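Local coordinates for ABC transporter substrate binding protein (Ribose) (Agrobacterium vitis S4, PDB 4WT7) that binds the sugar alcohol D-allitol between its two lobes and probably serves as the solute-binding protein of an ABC transporter for carbohydrates, at residues T42-D47 with A70-G75; N52-E57 with V93-T98; T100-W105 with I119-S124. One frame throughout, in Å; residues are numbered along the deposited sequence. Where two conformers were deposited one is given.

Overall arrangement
All three contacts lie in the lobe built on the parallel sheet with strand order 2-1-3-4-5-6, and each holds part of the D-allitol pocket. Interaction 1 joins the start of helix 45-60 to the loop before helix 74-87. Interaction 2 sets the same helix 45-60 on strand 91-95, with its centre about 11 Å from that of interaction 1. Along the chain their segments alternate. Interaction 3 comes later, between helix 99-111 and the loop after strand 116-119. Its centre is about 13 Å from interaction 2 and about 15 Å from interaction 1. H44, F46, D47, R72, L96 and D120 thus reach one ligand from neighbouring strand ends.

Interaction 1 (T42-D47 with A70-G75); sequences TDHFFD and AGRSDG. With X9X (D-allitol), chain C.
R72 and D47 form a salt bridge beside the bound D-allitol. R72 NH2 donates to D47 OD2 over 2.7 Å, with an N-H...O angle of 162°. The acceptor lies in the guanidinium plane, and the nitrogen reaches OD2 on its syn side, somewhat out of the carboxylate plane. The two planes are 30° apart. The R72 chain bends at chi2, which carries the guanidinium across to the start of helix 45-60. The other carboxylate oxygen, D47 OD1, accepts from the ligand hydroxyl OAE at 2.9 Å. One aspartate therefore holds both the arginine and the sugar alcohol.

This is the tight side. H44 stands at the N-cap position of the helix and donates from NE2 to ligand OAF at 2.8 Å, nearly straight at 167°. Its other nitrogen, ND1, donates to D43 OD1 at 2.8 Å, which fixes the rotation of the ring. F46 turns one ring face to the ligand, with OAB near CZ. Loops at the C-terminal ends of the strands that bear ligand-binding side chains are a hallmark of the periplasmic binding protein fold, and both segments here follow strands of the parallel sheet.

The other side is looser and bridged by water. D43 is exposed, and its OD1 is 4.5 Å from R72 NE, well out of the guanidinium plane, so only charge attraction is likely. A water fills in between them. It accepts from R72 NE at 2.9 Å and from D43 N, and donates to D47 OD2.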
# COMPACT_ATOMS: atom_id res chain seq x y z
N THR A 42 0.51 11.15 -4.75
CA THR A 42 -0.92 10.93 -4.90
C THR A 42 -1.27 10.31 -6.26
O THR A 42 -2.35 10.56 -6.77
CB THR A 42 -1.68 12.27 -4.90
OG1 THR A 42 -1.06 13.15 -5.86
CG2 THR A 42 -1.67 12.90 -3.53
N ASP A 43 -0.36 9.53 -6.85
CA ASP A 43 -0.48 9.21 -8.27
C ASP A 43 -1.32 7.96 -8.54
O ASP A 43 -1.43 7.53 -9.69
CB ASP A 43 0.91 8.99 -8.88
CG ASP A 43 1.39 7.57 -8.71
OD1 ASP A 43 1.31 7.07 -7.58
OD2 ASP A 43 1.81 6.94 -9.73
N HIS A 44 -1.89 7.36 -7.50
CA HIS A 44 -2.88 6.30 -7.70
C HIS A 44 -3.82 6.18 -6.52
O HIS A 44 -3.69 6.91 -5.54
CB HIS A 44 -2.19 4.96 -7.93
CG HIS A 44 -1.39 4.48 -6.77
ND1 HIS A 44 -0.10 4.94 -6.53
CD2 HIS A 44 -1.64 3.57 -5.81
CE1 HIS A 44 0.38 4.34 -5.45
NE2 HIS A 44 -0.53 3.49 -5.01
N PHE A 45 -4.73 5.22 -6.62
CA PHE A 45 -5.93 5.16 -5.78
C PHE A 45 -5.67 5.24 -4.29
O PHE A 45 -6.22 6.09 -3.61
CB PHE A 45 -6.69 3.87 -6.09
CG PHE A 45 -7.85 3.62 -5.19
CD1 PHE A 45 -9.03 4.34 -5.35
CD2 PHE A 45 -7.77 2.65 -4.21
CE1 PHE A 45 -10.12 4.07 -4.52
CE2 PHE A 45 -8.85 2.38 -3.39
CZ PHE A 45 -10.02 3.09 -3.53
N PHE A 46 -4.83 4.35 -3.78
CA PHE A 46 -4.64 4.27 -2.35
C PHE A 46 -4.13 5.62 -1.82
O PHE A 46 -4.68 6.19 -0.84
CB PHE A 46 -3.68 3.14 -2.00
CG PHE A 46 -3.43 3.00 -0.53
CD1 PHE A 46 -2.46 3.76 0.09
CD2 PHE A 46 -4.15 2.10 0.22
CE1 PHE A 46 -2.22 3.63 1.43
CE2 PHE A 46 -3.92 1.96 1.58
CZ PHE A 46 -2.96 2.73 2.18
N ASP A 47 -3.11 6.15 -2.48
CA ASP A 47 -2.43 7.32 -1.97
C ASP A 47 -3.31 8.56 -2.01
O ASP A 47 -3.34 9.32 -1.06
CB ASP A 47 -1.15 7.59 -2.77
CG ASP A 47 -0.18 6.44 -2.75
OD1 ASP A 47 -0.49 5.35 -2.23
OD2 ASP A 47 0.93 6.64 -3.28
N ALA A 70 4.67 15.09 -2.29
CA ALA A 70 6.02 15.02 -2.81
C ALA A 70 6.10 14.65 -4.30
O ALA A 70 7.18 14.68 -4.88
CB ALA A 70 6.84 14.08 -2.00
N GLY A 71 4.98 14.30 -4.92
CA GLY A 71 4.97 13.87 -6.33
C GLY A 71 5.97 12.74 -6.59
O GLY A 71 6.49 12.57 -7.70
N ARG A 72 6.22 11.97 -5.53
CA ARG A 72 7.03 10.76 -5.59
C ARG A 72 8.49 11.05 -5.91
O ARG A 72 9.18 10.24 -6.48
CB ARG A 72 6.44 9.79 -6.59
CG ARG A 72 5.23 9.06 -6.07
CD ARG A 72 5.65 8.02 -5.08
NE ARG A 72 4.52 7.44 -4.39
CZ ARG A 72 4.62 6.48 -3.46
NH1 ARG A 72 5.82 6.03 -3.09
NH2 ARG A 72 3.52 5.98 -2.92
N SER A 73 8.93 12.23 -5.53
CA SER A 73 10.34 12.58 -5.49
C SER A 73 10.85 12.44 -4.06
O SER A 73 10.24 12.94 -3.12
CB SER A 73 10.49 14.03 -5.98
OG SER A 73 11.78 14.53 -5.73
N ASP A 74 11.99 11.75 -3.87
CA ASP A 74 12.57 11.67 -2.54
C ASP A 74 13.10 13.04 -2.10
O ASP A 74 12.97 13.42 -0.94
CB ASP A 74 13.64 10.57 -2.45
CG ASP A 74 13.03 9.17 -2.42
OD1 ASP A 74 11.83 9.04 -2.09
OD2 ASP A 74 13.76 8.20 -2.72
N GLY A 75 13.67 13.80 -3.03
CA GLY A 75 14.17 15.11 -2.72
C GLY A 75 13.08 16.06 -2.27
O GLY A 75 13.27 16.81 -1.32
OAA X9X C . 4.41 2.05 -1.68
CAG X9X C . 3.61 1.62 -2.72
CAI X9X C . 2.22 1.16 -2.41
OAC X9X C . 2.21 -0.08 -1.74
CAK X9X C . 1.43 2.23 -1.72
OAE X9X C . 1.55 3.35 -2.52
CAL X9X C . -0.06 1.90 -1.66
OAF X9X C . -0.57 1.65 -2.93
CAJ X9X C . -0.49 0.83 -0.68
OAD X9X C . -0.32 -0.47 -1.15
CAH X9X C . 0.08 0.96 0.72
OAB X9X C . -0.74 0.44 1.75
O HOH W 1 1.88 8.18 -5.45

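Interaction 2 (N52-E57 with V93-T98); sequences NAQIAE and VQLLGT. With X9X (D-allitol), chain C.
Q54 of helix 45-60 extends its side chain onto V93 and L95 of strand 91-95. The direct contacts are van der Waals. Q54 OE1 lies 3.3 Å from V93 CG1, with V93 CB almost as near. The two side chains approach from opposite directions. V93 CG1 stands anti to the backbone N (chi1 -167°), and this branch gives the closest approach to the amide oxygen. Q54 NE2 rests against L95, at 3.9 Å from CD2 and slightly farther from CB. All three residues are buried. I283 of helix 275-290 also touches Q54 and V93.

The amide has polar partners, though no direct bond joins the segments. A water lies 2.9 Å from Q54 OE1 and 2.9 Å from V93 O, and can donate to either; other acceptors nearby compete for its protons. Q54 NE2 donates to A50 O one turn back in its own helix, so the nitrogen is held and the oxygen is probably served by the water part of the time. On the strand's other side, Q94 NE2 donates to L96 O at 2.9 Å. This bond is straight, at 170°, but the nitrogen sits above the carbonyl plane. Q94 OE1 accepts from S38 OG.

The ligand contact is van der Waals and belongs to L96, just past the strand. L96 CD1 packs 3.4 Å from OAE of D-allitol, and CD2 faces its carbons more loosely. Here a helix packs on a strand of a parallel sheet whose C-terminal end runs into the sugar site, as in the Rossmann-like lobes of periplasmic binding proteins.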
# COMPACT_ATOMS: atom_id res chain seq x y z
N ASN A 52 -6.38 12.75 0.55
CA ASN A 52 -7.58 13.59 0.59
C ASN A 52 -8.43 13.47 1.87
O ASN A 52 -8.95 14.47 2.41
CB ASN A 52 -8.45 13.35 -0.66
CG ASN A 52 -7.85 13.98 -1.89
OD1 ASN A 52 -6.93 14.78 -1.79
ND2 ASN A 52 -8.37 13.62 -3.07
N ALA A 53 -8.57 12.25 2.38
CA ALA A 53 -9.40 12.01 3.54
C ALA A 53 -8.78 12.61 4.79
O ALA A 53 -9.48 12.93 5.73
CB ALA A 53 -9.61 10.52 3.73
N GLN A 54 -7.45 12.72 4.82
CA GLN A 54 -6.81 13.38 5.96
C GLN A 54 -7.13 14.89 5.91
O GLN A 54 -7.52 15.50 6.90
CB GLN A 54 -5.29 13.22 5.90
CG GLN A 54 -4.75 11.92 6.36
CD GLN A 54 -3.25 11.84 6.12
OE1 GLN A 54 -2.46 12.27 6.94
NE2 GLN A 54 -2.86 11.29 4.96
N ILE A 55 -6.98 15.46 4.73
CA ILE A 55 -7.20 16.88 4.56
C ILE A 55 -8.65 17.17 4.94
O ILE A 55 -8.92 18.07 5.74
CB ILE A 55 -6.92 17.25 3.11
CG1 ILE A 55 -5.41 17.18 2.85
CG2 ILE A 55 -7.50 18.60 2.77
CD1 ILE A 55 -5.01 17.35 1.38
N ALA A 56 -9.57 16.39 4.38
CA ALA A 56 -10.99 16.53 4.67
C ALA A 56 -11.23 16.47 6.16
O ALA A 56 -11.94 17.31 6.71
CB ALA A 56 -11.78 15.42 3.97
N GLU A 57 -10.65 15.48 6.82
CA GLU A 57 -10.92 15.24 8.23
C GLU A 57 -10.35 16.36 9.10
O GLU A 57 -10.96 16.75 10.10
CB GLU A 57 -10.39 13.89 8.68
CG GLU A 57 -10.83 13.46 10.08
CD GLU A 57 -12.34 13.29 10.25
OE1 GLU A 57 -13.13 13.63 9.33
OE2 GLU A 57 -12.74 12.82 11.33
N VAL A 93 1.63 14.43 9.96
CA VAL A 93 1.29 13.06 9.60
C VAL A 93 1.96 12.74 8.28
O VAL A 93 1.79 13.48 7.30
CB VAL A 93 -0.26 12.79 9.42
CG1 VAL A 93 -0.52 11.29 9.38
CG2 VAL A 93 -1.06 13.41 10.51
N GLN A 94 2.72 11.66 8.25
CA GLN A 94 3.43 11.27 7.04
C GLN A 94 2.82 10.01 6.46
O GLN A 94 2.68 8.99 7.12
CB GLN A 94 4.92 11.05 7.33
CG GLN A 94 5.70 10.42 6.20
CD GLN A 94 5.67 11.29 4.97
OE1 GLN A 94 5.71 12.53 5.06
NE2 GLN A 94 5.63 10.66 3.80
N LEU A 95 2.47 10.12 5.19
CA LEU A 95 1.83 9.03 4.47
C LEU A 95 2.81 8.38 3.47
O LEU A 95 3.23 9.00 2.49
CB LEU A 95 0.58 9.55 3.74
CG LEU A 95 -0.07 8.62 2.71
CD1 LEU A 95 -0.59 7.36 3.36
CD2 LEU A 95 -1.18 9.34 1.98
N LEU A 96 3.13 7.11 3.73
CA LEU A 96 3.96 6.31 2.86
C LEU A 96 5.36 6.89 2.74
O LEU A 96 5.76 7.81 3.48
CB LEU A 96 3.28 6.09 1.49
CG LEU A 96 2.13 5.08 1.56
CD1 LEU A 96 1.16 5.08 0.34
CD2 LEU A 96 2.69 3.70 1.81
N GLY A 97 6.12 6.33 1.82
CA GLY A 97 7.50 6.71 1.66
C GLY A 97 8.39 5.58 2.13
O GLY A 97 7.97 4.70 2.92
N THR A 98 9.63 5.60 1.62
CA THR A 98 10.62 4.64 2.00
C THR A 98 11.17 5.03 3.37
O THR A 98 11.64 6.15 3.53
CB THR A 98 11.80 4.70 1.04
OG1 THR A 98 11.34 4.41 -0.29
CG2 THR A 98 12.83 3.71 1.45
OAA X9X C . 4.41 2.05 -1.68
CAG X9X C . 3.61 1.62 -2.72
CAI X9X C . 2.22 1.16 -2.41
OAC X9X C . 2.21 -0.08 -1.74
CAK X9X C . 1.43 2.23 -1.72
OAE X9X C . 1.55 3.35 -2.52
CAL X9X C . -0.06 1.90 -1.66
OAF X9X C . -0.57 1.65 -2.93
CAJ X9X C . -0.49 0.83 -0.68
OAD X9X C . -0.32 -0.47 -1.15
CAH X9X C . 0.08 0.96 0.72
OAB X9X C . -0.74 0.44 1.75
O HOH W 2 -0.08 12.33 5.36

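Interaction 3 (T100-W105 with I119-S124); sequences TVIDPW and IDVGSS. With X9X (D-allitol), chain C.
S123 meets D103, and V121 meets I102, where the loop after strand 116-119 packs on helix 99-111. The strand, loop and helix belong to an alpha/beta lobe of the periplasmic binding protein fold, and the loop carries D120 to the ligand. V121 and S123 both point toward the helix. G122 between them is the centre of an inverse gamma turn.

The apolar point joins I102 and V121 tip to tip. I102 CD1 lies 3.8 Å from V121 CG1 and 4.0 Å from V121 CG2, so one methyl meets both branches of the valine. I102 CG1 sits between its backbone N and carbonyl carbon (chi1 50°), and the chain runs on extended to CD1. L77 of helix 74-87 packs on I102 as well.

The polar point can be followed along S123. Its CB is 3.4 Å from D103 OD1. Next comes OG, which is anti to the backbone N (chi1 174°) and donates to D103 OD1 over 2.7 Å. D103 OD1 accepts with its syn lone pair, on the side of OD2. OG also accepts from H125 N, so the buried hydroxyl has both a donor and an acceptor.

D120 takes no part in the helix contact; it binds the ligand. Its OD2 accepts from ligand hydroxyl OAB at 2.4 Å, a distance shorter than a normal hydrogen bond, so its exact value is doubtful. D120 OD1 is hydrogen-bonded to T131 OG1. The second oxygen of D103 reaches the loop backbone through a water. That water donates to D103 OD2 at 2.6 Å and accepts from S124 N at 3.0 Å.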
# COMPACT_ATOMS: atom_id res chain seq x y z
N THR A 100 13.84 4.45 5.25
CA THR A 100 15.16 5.07 5.41
C THR A 100 15.23 6.49 4.86
O THR A 100 16.01 7.28 5.36
CB THR A 100 16.31 4.24 4.77
OG1 THR A 100 16.08 4.07 3.37
CG2 THR A 100 16.40 2.91 5.43
N VAL A 101 14.40 6.84 3.88
CA VAL A 101 14.43 8.20 3.35
C VAL A 101 13.86 9.21 4.33
O VAL A 101 14.41 10.29 4.53
CB VAL A 101 13.60 8.33 2.06
CG1 VAL A 101 13.51 9.79 1.62
CG2 VAL A 101 14.22 7.50 0.96
N ILE A 102 12.71 8.87 4.89
CA ILE A 102 12.02 9.84 5.72
C ILE A 102 12.44 9.78 7.20
O ILE A 102 12.32 10.77 7.90
CB ILE A 102 10.56 9.68 5.59
CG1 ILE A 102 10.14 8.23 5.80
CG2 ILE A 102 10.17 10.11 4.20
CD1 ILE A 102 8.64 8.01 5.72
N ASP A 103 12.92 8.64 7.67
CA ASP A 103 13.13 8.48 9.11
C ASP A 103 13.96 9.60 9.76
O ASP A 103 13.65 10.06 10.86
CB ASP A 103 13.73 7.11 9.39
CG ASP A 103 12.97 6.35 10.46
OD1 ASP A 103 11.89 6.79 10.88
OD2 ASP A 103 13.48 5.27 10.85
N PRO A 104 15.04 10.04 9.10
CA PRO A 104 15.79 11.12 9.76
C PRO A 104 14.95 12.38 9.98
O PRO A 104 15.17 13.17 10.93
CB PRO A 104 16.92 11.41 8.77
CG PRO A 104 17.21 10.02 8.14
CD PRO A 104 15.81 9.40 8.01
N TRP A 105 13.96 12.57 9.12
CA TRP A 105 13.18 13.79 9.19
C TRP A 105 12.05 13.65 10.17
O TRP A 105 11.69 14.61 10.84
CB TRP A 105 12.75 14.21 7.79
CG TRP A 105 13.98 14.38 7.03
CD1 TRP A 105 14.46 13.58 6.03
CD2 TRP A 105 15.00 15.35 7.30
NE1 TRP A 105 15.69 14.04 5.62
CE2 TRP A 105 16.05 15.12 6.39
CE3 TRP A 105 15.11 16.39 8.22
CZ2 TRP A 105 17.19 15.91 6.37
CZ3 TRP A 105 16.25 17.17 8.20
CH2 TRP A 105 17.29 16.92 7.28
N ILE A 119 0.93 7.01 8.32
CA ILE A 119 0.13 6.00 7.64
C ILE A 119 1.09 5.16 6.79
O ILE A 119 1.83 5.68 5.96
CB ILE A 119 -0.97 6.64 6.78
CG1 ILE A 119 -1.89 7.47 7.68
CG2 ILE A 119 -1.75 5.55 6.00
CD1 ILE A 119 -2.73 8.46 6.98
N ASP A 120 1.07 3.86 7.04
CA ASP A 120 1.94 2.91 6.36
C ASP A 120 3.42 3.26 6.52
O ASP A 120 4.19 3.19 5.56
CB ASP A 120 1.59 2.81 4.87
CG ASP A 120 0.40 1.96 4.61
OD1 ASP A 120 -0.01 1.21 5.53
OD2 ASP A 120 -0.11 2.01 3.46
N VAL A 121 3.83 3.66 7.73
CA VAL A 121 5.26 3.85 7.98
C VAL A 121 5.57 3.38 9.41
O VAL A 121 5.15 4.01 10.37
CB VAL A 121 5.72 5.33 7.87
CG1 VAL A 121 7.25 5.41 8.11
CG2 VAL A 121 5.34 5.99 6.52
N GLY A 122 6.32 2.28 9.54
CA GLY A 122 6.61 1.71 10.84
C GLY A 122 7.87 2.32 11.42
O GLY A 122 8.92 1.70 11.52
N SER A 123 7.77 3.59 11.75
CA SER A 123 8.88 4.31 12.30
C SER A 123 8.89 4.28 13.81
O SER A 123 7.85 4.41 14.43
CB SER A 123 8.79 5.75 11.85
OG SER A 123 9.79 6.53 12.48
N SER A 124 10.07 4.14 14.40
CA SER A 124 10.30 4.36 15.82
C SER A 124 9.94 5.75 16.28
O SER A 124 9.75 6.00 17.48
CB SER A 124 11.79 4.17 16.11
OG SER A 124 12.05 2.81 16.28
OAA X9X C . 4.41 2.05 -1.68
CAG X9X C . 3.61 1.62 -2.72
CAI X9X C . 2.22 1.16 -2.41
OAC X9X C . 2.21 -0.08 -1.74
CAK X9X C . 1.43 2.23 -1.72
OAE X9X C . 1.55 3.35 -2.52
CAL X9X C . -0.06 1.90 -1.66
OAF X9X C . -0.57 1.65 -2.93
CAJ X9X C . -0.49 0.83 -0.68
OAD X9X C . -0.32 -0.47 -1.15
CAH X9X C . 0.08 0.96 0.72
OAB X9X C . -0.74 0.44 1.75
O HOH W 3 12.52 3.67 12.70